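Local coordinates for protein type II restriction enzyme NgoMIV (Neisseria gonorrhoeae, PDB 1FIU) that cuts double-stranded DNA as a magnesium-dependent homotetrameric restriction enzyme, recognising 5'-GCCGGC-3' and cleaving after the first G to leave 5'-phosphates, at residues F41-G46 with L256-A261; L22-N25 with V29-N32; N93-G98 with A106-Y111; P3-E8 with L280-A285. One frame throughout, in Å; residues are numbered along the deposited sequence.

Contact 1: F41-G46 with L256-A261; sequences FNIAKG and LNYEDA
Asn42 ND2 donates a hydrogen bond to the phenol oxygen OH of Tyr258 over 3.2 Å, the one hydrogen bond between the 41-46 part of helix 38-50 and the turn that leads into helix 259-270. The N-H...O angle of 146° makes the bond moderately bent, and the oxygen is tilted from the amide plane. The two side chains cross at about a right angle, with the amide and ring planes 48° apart. Asn42 CB also packs against the phenol, 3.5 Å from Tyr258 OH.

Tyr258 belongs to a tight connection between helix 246-256 and helix 259-270. Asn257 leaves helical geometry with positive phi in a Schellman motif that ends the first helix, and Tyr258 is the N-cap residue of the second and the centre of an inverse gamma turn. From this corner the ring points to helix 38-50. There Ile43 CG1 approaches its edge, near the ring plane, 3.8 Å from Tyr258 CE1, while Ile43 CD1 reaches the neighbouring Tyr258 CD1. One face of the ring carries CB of Leu256, offset toward the rim, and the CD1 branch of the same leucine extends to Asn42 CB at 4.1 Å. On helix 246-256, Leu249 and Leu253 also pack on Ile43, which is buried, whereas Leu256 lies at the exposed margin.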
loop_
_atom_site.group_PDB
_atom_site.type_symbol
_atom_site.label_atom_id
_atom_site.label_comp_id
_atom_site.label_asym_id
_atom_site.label_seq_id
_atom_site.Cartn_x
_atom_site.Cartn_y
_atom_site.Cartn_z
ATOM N N PHE I 41 10.436 11.176 32.940
ATOM C CA PHE I 41 10.533 12.247 33.933
ATOM C C PHE I 41 11.905 12.912 33.906
ATOM O O PHE I 41 12.004 14.135 33.816
ATOM C CB PHE I 41 10.281 11.656 35.334
ATOM C CG PHE I 41 10.399 12.660 36.450
ATOM C CD1 PHE I 41 9.260 13.256 36.984
ATOM C CD2 PHE I 41 11.651 13.008 36.962
ATOM C CE1 PHE I 41 9.363 14.191 38.020
ATOM C CE2 PHE I 41 11.765 13.948 37.997
ATOM C CZ PHE I 41 10.614 14.533 38.523
ATOM N N ASN I 42 12.966 12.107 33.988
ATOM C CA ASN I 42 14.321 12.652 33.990
ATOM C C ASN I 42 14.786 13.256 32.674
ATOM O O ASN I 42 15.506 14.264 32.665
ATOM C CB ASN I 42 15.333 11.595 34.443
ATOM C CG ASN I 42 15.143 11.216 35.889
ATOM O OD1 ASN I 42 14.884 12.079 36.726
ATOM N ND2 ASN I 42 15.270 9.931 36.196
ATOM N N ILE I 43 14.401 12.639 31.560
ATOM C CA ILE I 43 14.794 13.174 30.263
ATOM C C ILE I 43 14.123 14.537 30.061
ATOM O O ILE I 43 14.778 15.507 29.705
ATOM C CB ILE I 43 14.406 12.213 29.095
ATOM C CG1 ILE I 43 15.261 10.937 29.155
ATOM C CG2 ILE I 43 14.649 12.904 27.747
ATOM C CD1 ILE I 43 14.767 9.861 28.203
ATOM N N ALA I 44 12.824 14.611 30.313
ATOM C CA ALA I 44 12.094 15.866 30.140
ATOM C C ALA I 44 12.641 16.994 31.025
ATOM O O ALA I 44 12.709 18.153 30.613
ATOM C CB ALA I 44 10.651 15.655 30.428
ATOM N N LYS I 45 13.008 16.644 32.248
ATOM C CA LYS I 45 13.559 17.617 33.183
ATOM C C LYS I 45 14.898 18.138 32.672
ATOM O O LYS I 45 15.168 19.346 32.729
ATOM C CB LYS I 45 13.768 16.956 34.537
ATOM C CG LYS I 45 14.049 17.927 35.650
ATOM C CD LYS I 45 12.751 18.303 36.319
ATOM C CE LYS I 45 12.992 18.785 37.736
ATOM N NZ LYS I 45 11.703 18.930 38.449
ATOM N N GLY I 46 15.740 17.217 32.203
ATOM C CA GLY I 46 17.034 17.611 31.673
ATOM C C GLY I 46 16.870 18.547 30.476
ATOM O O GLY I 46 17.572 19.559 30.346
ATOM N N LEU I 256 23.139 11.174 31.287
ATOM C CA LEU I 256 22.599 10.129 32.172
ATOM C C LEU I 256 23.010 8.702 31.810
ATOM O O LEU I 256 22.677 7.757 32.528
ATOM C CB LEU I 256 21.069 10.205 32.213
ATOM C CG LEU I 256 20.512 11.578 32.610
ATOM C CD1 LEU I 256 18.996 11.522 32.688
ATOM C CD2 LEU I 256 21.100 11.992 33.961
ATOM N N ASN I 257 23.730 8.539 30.707
ATOM C CA ASN I 257 24.159 7.219 30.261
ATOM C C ASN I 257 22.996 6.225 30.142
ATOM O O ASN I 257 23.077 5.096 30.633
ATOM C CB ASN I 257 25.260 6.644 31.190
ATOM C CG ASN I 257 26.575 7.417 31.101
ATOM O OD1 ASN I 257 27.059 7.721 30.006
ATOM N ND2 ASN I 257 27.170 7.726 32.253
ATOM N N TYR I 258 21.904 6.645 29.494
ATOM C CA TYR I 258 20.758 5.759 29.268
ATOM C C TYR I 258 21.128 5.082 27.949
ATOM O O TYR I 258 20.709 5.502 26.867
ATOM C CB TYR I 258 19.458 6.550 29.087
ATOM C CG TYR I 258 18.856 7.131 30.351
ATOM C CD1 TYR I 258 17.718 7.935 30.279
ATOM C CD2 TYR I 258 19.385 6.850 31.614
ATOM C CE1 TYR I 258 17.113 8.443 31.415
ATOM C CE2 TYR I 258 18.777 7.359 32.777
ATOM C CZ TYR I 258 17.638 8.149 32.660
ATOM O OH TYR I 258 16.985 8.628 33.773
ATOM N N GLU I 259 21.939 4.038 28.055
ATOM C CA GLU I 259 22.452 3.317 26.904
ATOM C C GLU I 259 21.455 2.788 25.875
ATOM O O GLU I 259 21.693 2.937 24.677
ATOM C CB GLU I 259 23.340 2.170 27.381
ATOM C CG GLU I 259 24.476 2.615 28.307
ATOM C CD GLU I 259 25.426 3.604 27.656
ATOM O OE1 GLU I 259 25.270 3.882 26.443
ATOM O OE2 GLU I 259 26.339 4.101 28.356
ATOM N N ASP I 260 20.375 2.149 26.315
ATOM C CA ASP I 260 19.410 1.623 25.353
ATOM C C ASP I 260 18.730 2.783 24.609
ATOM O O ASP I 260 18.616 2.764 23.368
ATOM C CB ASP I 260 18.366 0.743 26.047
ATOM C CG ASP I 260 18.928 -0.633 26.453
ATOM O OD1 ASP I 260 20.108 -0.934 26.140
ATOM O OD2 ASP I 260 18.185 -1.417 27.083
ATOM N N ALA I 261 18.286 3.791 25.356
ATOM C CA ALA I 261 17.630 4.938 24.723
ATOM C C ALA I 261 18.609 5.615 23.761
ATOM O O ALA I 261 18.224 6.084 22.687
ATOM C CB ALA I 261 17.138 5.923 25.776
#

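Contact 2: L22-N25 with V29-N32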
loop_
_atom_site.group_PDB
_atom_site.type_symbol
_atom_site.label_atom_id
_atom_site.label_comp_id
_atom_site.label_asym_id
_atom_site.label_seq_id
_atom_site.Cartn_x
_atom_site.Cartn_y
_atom_site.Cartn_z
ATOM N N LEU I 22 5.500 24.462 27.916
ATOM C CA LEU I 22 6.584 23.674 28.505
ATOM C C LEU I 22 6.891 24.340 29.856
ATOM O O LEU I 22 7.343 25.487 29.898
ATOM C CB LEU I 22 7.857 23.710 27.649
ATOM C CG LEU I 22 9.015 22.890 28.261
ATOM C CD1 LEU I 22 8.647 21.393 28.286
ATOM C CD2 LEU I 22 10.282 23.091 27.461
ATOM N N ALA I 23 6.633 23.629 30.949
ATOM C CA ALA I 23 6.895 24.189 32.286
ATOM C C ALA I 23 6.979 23.029 33.264
ATOM O O ALA I 23 6.930 21.866 32.854
ATOM C CB ALA I 23 5.786 25.141 32.688
ATOM N N THR I 24 7.112 23.341 34.549
ATOM C CA THR I 24 7.236 22.302 35.576
ATOM C C THR I 24 6.135 22.523 36.601
ATOM O O THR I 24 5.873 23.669 36.967
ATOM C CB THR I 24 8.615 22.412 36.286
ATOM O OG1 THR I 24 9.671 22.328 35.317
ATOM C CG2 THR I 24 8.787 21.319 37.308
ATOM N N ASN I 25 5.460 21.457 37.050
ATOM C CA ASN I 25 4.420 21.687 38.054
ATOM C C ASN I 25 5.018 21.651 39.461
ATOM O O ASN I 25 6.228 21.447 39.624
ATOM C CB ASN I 25 3.232 20.709 37.924
ATOM C CG ASN I 25 3.567 19.270 38.288
ATOM O OD1 ASN I 25 4.609 18.965 38.853
ATOM N ND2 ASN I 25 2.643 18.374 37.972
ATOM N N VAL I 29 7.177 17.640 37.948
ATOM C CA VAL I 29 6.976 16.989 36.645
ATOM C C VAL I 29 6.933 18.002 35.498
ATOM O O VAL I 29 6.126 18.937 35.525
ATOM C CB VAL I 29 5.641 16.217 36.593
ATOM C CG1 VAL I 29 5.569 15.418 35.289
ATOM C CG2 VAL I 29 5.500 15.278 37.812
ATOM N N VAL I 30 7.798 17.819 34.502
ATOM C CA VAL I 30 7.819 18.722 33.350
ATOM C C VAL I 30 6.629 18.350 32.462
ATOM O O VAL I 30 6.279 17.173 32.331
ATOM C CB VAL I 30 9.175 18.634 32.633
ATOM C CG1 VAL I 30 9.173 19.472 31.349
ATOM C CG2 VAL I 30 10.242 19.168 33.590
ATOM N N SER I 31 5.997 19.362 31.873
ATOM C CA SER I 31 4.766 19.184 31.115
ATOM C C SER I 31 4.730 18.309 29.870
ATOM O O SER I 31 3.644 18.050 29.349
ATOM C CB SER I 31 4.162 20.544 30.782
ATOM O OG SER I 31 5.059 21.267 29.983
ATOM N N ASN I 32 5.882 17.870 29.370
ATOM C CA ASN I 32 5.828 16.954 28.232
ATOM C C ASN I 32 6.266 15.558 28.698
ATOM O O ASN I 32 6.429 14.638 27.894
ATOM C CB ASN I 32 6.679 17.454 27.039
ATOM C CG ASN I 32 8.130 17.596 27.370
ATOM O OD1 ASN I 32 8.495 17.850 28.523
ATOM N ND2 ASN I 32 8.989 17.444 26.362
#
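Asn25 and Val29 lie side by side and point the same way, while farther along the hairpin Leu22 and Thr24 pack at a slant against the two branches of Val30. Asn25 CG lies between its backbone N and carbonyl carbon (chi1 69°), which turns OD1 back to Val29 N, 3.0 Å away; the donor stands above the amide carbonyl plane, and OD1 also accepts from Arg27 N. In return, Asn25 N binds Val29 O. Val30 divides its branches: CG1 meets Leu22 CD1 at 3.7 Å, and CG2 meets Thr24 OG1 at 3.6 Å. Leu22 CD1 also touches Asn32 OD1.

The two segments run roughly antiparallel, with a single beta bridge at Thr24 and Val30. Beyond it Ser31 N binds Ala23 O at 2.8 Å, but the returning bond is made by a side chain: Ala23 N donates to Ser31 OG at 3.0 Å, and this hydroxyl is also bonded to Ile21 O.

The loop lies between helices 4-18 and 38-50. From helix 38-50, Phe41 packs on Val29, Lys45 on Val30 and Ala44 on Asn32, while Asn32 ND2 binds Ala221 O, just past strand 215-220.

Contact 3: N93-G98 with A106-Y111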
loop_
_atom_site.group_PDB
_atom_site.type_symbol
_atom_site.label_atom_id
_atom_site.label_comp_id
_atom_site.label_asym_id
_atom_site.label_seq_id
_atom_site.Cartn_x
_atom_site.Cartn_y
_atom_site.Cartn_z
ATOM N N ASN I 93 2.413 29.820 1.572
ATOM C CA ASN I 93 1.544 30.111 2.699
ATOM C C ASN I 93 1.721 28.979 3.689
ATOM O O ASN I 93 1.840 27.811 3.301
ATOM C CB ASN I 93 0.091 30.176 2.258
ATOM C CG ASN I 93 -0.132 31.217 1.178
ATOM O OD1 ASN I 93 0.156 32.406 1.374
ATOM N ND2 ASN I 93 -0.638 30.780 0.028
ATOM N N VAL I 94 1.756 29.318 4.966
ATOM C CA VAL I 94 1.900 28.288 5.998
ATOM C C VAL I 94 0.756 28.492 6.963
ATOM O O VAL I 94 0.542 29.607 7.439
ATOM C CB VAL I 94 3.219 28.448 6.786
ATOM C CG1 VAL I 94 3.328 27.338 7.860
ATOM C CG2 VAL I 94 4.394 28.389 5.853
ATOM N N LYS I 95 -0.003 27.451 7.259
ATOM C CA LYS I 95 -1.084 27.655 8.195
ATOM C C LYS I 95 -1.542 26.460 8.990
ATOM O O LYS I 95 -1.485 25.304 8.548
ATOM C CB LYS I 95 -2.300 28.278 7.512
ATOM C CG LYS I 95 -3.106 27.314 6.672
ATOM C CD LYS I 95 -4.414 27.941 6.212
ATOM C CE LYS I 95 -5.226 26.949 5.401
ATOM N NZ LYS I 95 -6.447 27.557 4.790
ATOM N N GLN I 96 -1.980 26.777 10.206
ATOM C CA GLN I 96 -2.507 25.787 11.107
ATOM C C GLN I 96 -3.912 25.583 10.568
ATOM O O GLN I 96 -4.673 26.547 10.387
ATOM C CB GLN I 96 -2.502 26.344 12.530
ATOM C CG GLN I 96 -3.188 25.448 13.494
ATOM C CD GLN I 96 -3.187 25.987 14.904
ATOM O OE1 GLN I 96 -3.025 27.190 15.137
ATOM N NE2 GLN I 96 -3.385 25.094 15.859
ATOM N N VAL I 97 -4.262 24.340 10.279
ATOM C CA VAL I 97 -5.561 24.075 9.693
ATOM C C VAL I 97 -6.771 24.118 10.614
ATOM O O VAL I 97 -7.675 24.928 10.403
ATOM C CB VAL I 97 -5.563 22.730 8.959
ATOM C CG1 VAL I 97 -6.910 22.520 8.272
ATOM C CG2 VAL I 97 -4.439 22.707 7.932
ATOM N N GLY I 98 -6.800 23.240 11.610
ATOM C CA GLY I 98 -7.930 23.184 12.523
ATOM C C GLY I 98 -8.956 22.166 12.044
ATOM O O GLY I 98 -9.511 22.319 10.956
ATOM N N ALA I 106 -9.046 19.444 -0.197
ATOM C CA ALA I 106 -9.603 19.450 -1.556
ATOM C C ALA I 106 -9.516 20.832 -2.187
ATOM O O ALA I 106 -9.873 21.007 -3.356
ATOM C CB ALA I 106 -11.056 18.954 -1.570
ATOM N N ARG I 107 -9.043 21.818 -1.430
ATOM C CA ARG I 107 -8.876 23.144 -2.007
ATOM C C ARG I 107 -7.552 23.188 -2.769
ATOM O O ARG I 107 -7.251 24.179 -3.435
ATOM C CB ARG I 107 -8.864 24.220 -0.916
ATOM C CG ARG I 107 -10.089 24.147 -0.016
ATOM C CD ARG I 107 -10.406 25.467 0.666
ATOM N NE ARG I 107 -9.299 26.002 1.442
ATOM C CZ ARG I 107 -9.397 27.087 2.205
ATOM N NH1 ARG I 107 -10.551 27.734 2.282
ATOM N NH2 ARG I 107 -8.354 27.520 2.897
ATOM N N TYR I 108 -6.777 22.102 -2.692
ATOM C CA TYR I 108 -5.476 22.049 -3.353
ATOM C C TYR I 108 -5.479 21.077 -4.510
ATOM O O TYR I 108 -6.174 20.062 -4.517
ATOM C CB TYR I 108 -4.389 21.715 -2.326
ATOM C CG TYR I 108 -4.483 22.714 -1.207
ATOM C CD1 TYR I 108 -5.074 22.373 -0.004
ATOM C CD2 TYR I 108 -4.156 24.051 -1.430
ATOM C CE1 TYR I 108 -5.365 23.360 0.968
ATOM C CE2 TYR I 108 -4.439 25.035 -0.485
ATOM C CZ TYR I 108 -5.050 24.681 0.709
ATOM O OH TYR I 108 -5.387 25.661 1.622
ATOM N N GLN I 109 -4.689 21.424 -5.499
ATOM C CA GLN I 109 -4.656 20.692 -6.733
ATOM C C GLN I 109 -4.591 19.178 -6.706
ATOM O O GLN I 109 -5.400 18.514 -7.351
ATOM C CB GLN I 109 -3.525 21.245 -7.568
ATOM C CG GLN I 109 -3.788 21.145 -9.014
ATOM C CD GLN I 109 -2.781 21.935 -9.805
ATOM O OE1 GLN I 109 -2.631 23.160 -9.628
ATOM N NE2 GLN I 109 -2.071 21.246 -10.680
ATOM N N GLN I 110 -3.640 18.622 -5.955
ATOM C CA GLN I 110 -3.494 17.181 -5.954
ATOM C C GLN I 110 -4.636 16.409 -5.338
ATOM O O GLN I 110 -4.717 15.202 -5.528
ATOM C CB GLN I 110 -2.196 16.758 -5.249
ATOM C CG GLN I 110 -0.975 17.519 -5.712
ATOM C CD GLN I 110 -0.596 18.590 -4.728
ATOM O OE1 GLN I 110 -1.356 19.544 -4.494
ATOM N NE2 GLN I 110 0.577 18.426 -4.105
ATOM N N TYR I 111 -5.527 17.086 -4.608
ATOM C CA TYR I 111 -6.644 16.397 -3.954
ATOM C C TYR I 111 -8.019 17.023 -4.233
ATOM O O TYR I 111 -9.011 16.674 -3.575
ATOM C CB TYR I 111 -6.407 16.378 -2.438
ATOM C CG TYR I 111 -5.089 15.706 -2.056
ATOM C CD1 TYR I 111 -3.936 16.459 -1.845
ATOM C CD2 TYR I 111 -4.984 14.314 -2.036
ATOM C CE1 TYR I 111 -2.690 15.838 -1.623
ATOM C CE2 TYR I 111 -3.734 13.676 -1.826
ATOM C CZ TYR I 111 -2.613 14.447 -1.624
ATOM O OH TYR I 111 -1.389 13.847 -1.470
#
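The guanidinium of Arg107 receives the ammonium of Lys95 at its edge, near its plane, and the ring of Tyr108 carries CB of Arg107 over one face, offset toward the rim. Lys95 NZ stands 2.7 Å from Arg107 NH2. Both are donors, so the approach is no hydrogen bond, and its meaning lies in a third group: OE2 of Glu104 forms salt bridges with both nitrogens and is hydrogen-bonded to Tyr108 OH. One carboxylate oxygen thus gathers two cations and a phenol, and its negative charge would be expected to offset the proximity of the positive ones.

The routes to this oxygen differ. Lys95 leaves its strand with CG between backbone N and carbonyl carbon (chi1 76°), then runs straight out, so that NZ ends 3.8 Å from Tyr108 OH. Arg107 bends at chi3 (-56°) and crosses the lysine at about a right angle. Tyr108, whose side chain is buried, comes obliquely, its OH 4.0 Å from Lys95 CE. It packs on Ile142 and Thr144 of strand 141-145 and on Leu180 of strand 179-187.

Lys95 lies on strand 92-96, an outermost strand of the mixed sheet within this chain, and its backbone pairs with Ile142. Through Glu104 the loop carrying Arg107 and Tyr108 is tied to this margin of the sheet. The magnesium-binding Asp140 is about 10 Å from Lys95, side chain to side chain, so the cluster lies in the neighbourhood of, but not within, the metal site of this PD-(D/E)XK-clan nuclease.

Contact 4: P3-E8 with L280-A285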
loop_
_atom_site.group_PDB
_atom_site.type_symbol
_atom_site.label_atom_id
_atom_site.label_comp_id
_atom_site.label_asym_id
_atom_site.label_seq_id
_atom_site.Cartn_x
_atom_site.Cartn_y
_atom_site.Cartn_z
ATOM N N PRO I 3 23.703 32.279 14.025
ATOM C CA PRO I 3 23.007 32.356 12.731
ATOM C C PRO I 3 21.502 32.520 12.930
ATOM O O PRO I 3 20.982 32.237 14.005
ATOM C CB PRO I 3 23.396 31.046 12.047
ATOM C CG PRO I 3 23.677 30.129 13.174
ATOM C CD PRO I 3 24.387 30.992 14.193
ATOM N N LEU I 4 20.790 32.978 11.903
ATOM C CA LEU I 4 19.362 33.204 12.061
ATOM C C LEU I 4 18.517 31.982 12.375
ATOM O O LEU I 4 17.520 32.117 13.067
ATOM C CB LEU I 4 18.779 33.931 10.846
ATOM C CG LEU I 4 19.331 35.335 10.609
ATOM C CD1 LEU I 4 18.527 35.995 9.491
ATOM C CD2 LEU I 4 19.251 36.165 11.891
ATOM N N PHE I 5 18.886 30.810 11.866
ATOM C CA PHE I 5 18.089 29.629 12.178
ATOM C C PHE I 5 18.255 29.254 13.652
ATOM O O PHE I 5 17.343 28.682 14.252
ATOM C CB PHE I 5 18.439 28.469 11.250
ATOM C CG PHE I 5 17.759 28.554 9.886
ATOM C CD1 PHE I 5 17.950 27.561 8.935
ATOM C CD2 PHE I 5 16.928 29.627 9.571
ATOM C CE1 PHE I 5 17.319 27.640 7.681
ATOM C CE2 PHE I 5 16.296 29.711 8.331
ATOM C CZ PHE I 5 16.492 28.719 7.392
ATOM N N THR I 6 19.406 29.603 14.240
ATOM C CA THR I 6 19.618 29.320 15.658
ATOM C C THR I 6 18.741 30.299 16.442
ATOM O O THR I 6 18.078 29.917 17.420
ATOM C CB THR I 6 21.110 29.488 16.042
ATOM O OG1 THR I 6 21.892 28.562 15.277
ATOM C CG2 THR I 6 21.336 29.208 17.540
ATOM N N GLN I 7 18.698 31.551 15.992
ATOM C CA GLN I 7 17.876 32.557 16.643
ATOM C C GLN I 7 16.394 32.162 16.561
ATOM O O GLN I 7 15.646 32.285 17.534
ATOM C CB GLN I 7 18.103 33.922 15.990
ATOM C CG GLN I 7 19.525 34.425 16.172
ATOM C CD GLN I 7 19.732 35.826 15.659
ATOM O OE1 GLN I 7 18.895 36.708 15.873
ATOM N NE2 GLN I 7 20.862 36.050 14.990
ATOM N N GLU I 8 15.974 31.670 15.398
ATOM C CA GLU I 8 14.579 31.259 15.225
ATOM C C GLU I 8 14.237 30.070 16.127
ATOM O O GLU I 8 13.136 29.983 16.647
ATOM C CB GLU I 8 14.311 30.866 13.776
ATOM C CG GLU I 8 14.250 32.032 12.810
ATOM C CD GLU I 8 13.069 32.950 13.067
ATOM O OE1 GLU I 8 12.002 32.455 13.495
ATOM O OE2 GLU I 8 13.206 34.169 12.821
ATOM N N LEU I 280 13.956 21.200 9.657
ATOM C CA LEU I 280 12.716 21.200 8.883
ATOM C C LEU I 280 12.589 22.245 7.777
ATOM O O LEU I 280 12.246 21.894 6.631
ATOM C CB LEU I 280 11.498 21.260 9.816
ATOM C CG LEU I 280 10.144 21.189 9.087
ATOM C CD1 LEU I 280 10.086 19.947 8.177
ATOM C CD2 LEU I 280 9.019 21.162 10.113
ATOM N N PRO I 281 12.857 23.531 8.070
ATOM C CA PRO I 281 12.731 24.536 6.997
ATOM C C PRO I 281 13.573 24.197 5.771
ATOM O O PRO I 281 13.086 24.254 4.638
ATOM C CB PRO I 281 13.192 25.826 7.670
ATOM C CG PRO I 281 12.838 25.604 9.115
ATOM C CD PRO I 281 13.253 24.165 9.340
ATOM N N LEU I 282 14.830 23.802 5.979
ATOM C CA LEU I 282 15.685 23.433 4.850
ATOM C C LEU I 282 15.203 22.150 4.158
ATOM O O LEU I 282 15.310 22.025 2.934
ATOM C CB LEU I 282 17.148 23.263 5.304
ATOM C CG LEU I 282 18.019 24.514 5.184
ATOM C CD1 LEU I 282 19.329 24.290 5.952
ATOM C CD2 LEU I 282 18.304 24.832 3.702
ATOM N N ASP I 283 14.675 21.185 4.920
ATOM C CA ASP I 283 14.178 19.965 4.288
ATOM C C ASP I 283 12.932 20.275 3.428
ATOM O O ASP I 283 12.655 19.567 2.474
ATOM C CB ASP I 283 13.871 18.890 5.333
ATOM C CG ASP I 283 15.123 18.118 5.743
ATOM O OD1 ASP I 283 16.190 18.360 5.141
ATOM O OD2 ASP I 283 15.021 17.267 6.642
ATOM N N LEU I 284 12.196 21.331 3.767
ATOM C CA LEU I 284 11.040 21.726 2.960
ATOM C C LEU I 284 11.495 22.449 1.674
ATOM O O LEU I 284 10.672 22.776 0.815
ATOM C CB LEU I 284 10.139 22.663 3.764
ATOM C CG LEU I 284 9.372 22.032 4.939
ATOM C CD1 LEU I 284 8.604 23.129 5.660
ATOM C CD2 LEU I 284 8.418 20.942 4.461
ATOM N N ALA I 285 12.790 22.704 1.531
ATOM C CA ALA I 285 13.290 23.391 0.337
ATOM C C ALA I 285 13.886 22.453 -0.726
ATOM O O ALA I 285 14.403 22.933 -1.740
ATOM C CB ALA I 285 14.352 24.427 0.749
#
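The first turn of helix 4-18 faces the short helix 280-283 with their nearest CA atoms, those of Phe5 and Pro281, 9.0 Å apart, a spacing bridged by side chains without any hydrogen bond between the two segments. This is helix-to-helix apolar packing that brings the two ends of the chain together on one side of the nuclease fold. Pro3 occupies the N-cap position of the first helix, and its carbonyl oxygen accepts from Gln7 N at 3.1 Å. In the other segment, Leu284 N bonds to Leu280 O.

A single aromatic residue reaches across. Phe5 CG lies anti to its carbonyl carbon (chi1 -81°), and its CB points toward the other helix; the far end of the ring meets both Pro281 and Leu282. These two neighbours meet it differently: the proline offers CB obliquely to Phe5 CZ, 4.4 Å away, while the leucine side chain slants in at the ring edge. All three residues are buried. Helix 62-81 packs alongside, with Ala80 touching both Phe5 and Pro281 and Phe76 also packing on the proline; Ile87 lies against Leu282.

The region also belongs to the subunit interface. Val160 of the second subunit packs on Phe5, and Asp283 OD1 accepts from the backbone N of Ser169 of that subunit, while its OD2 is held by Lys275 and Tyr242 of its own chain. At the ring edge itself, the closest approach is made by the branching carbon of the leucine: Leu282 CG lies near the ring plane, 4.1 Å from Phe5 CE1.

The four contacts illustrate how chemistry follows position in a fold. Contacts 1 and 2 are neighbours that share helix 38-50: one sets it against a helix corner in a partly buried joint, the other is a buried loop hairpin packed on it, built largely from backbone bonds. Contact 3 lies on the opposite side of the chain's centre from both, at the sheet margin, partly buried, where like charges of the two segments share a carboxylate from outside them. Contact 4 is buried and wholly apolar between its segments, joins the chain's ends and meets another subunit, which the other three do not. It comes within about 7 Å of contact 3, nearest atoms, without touching.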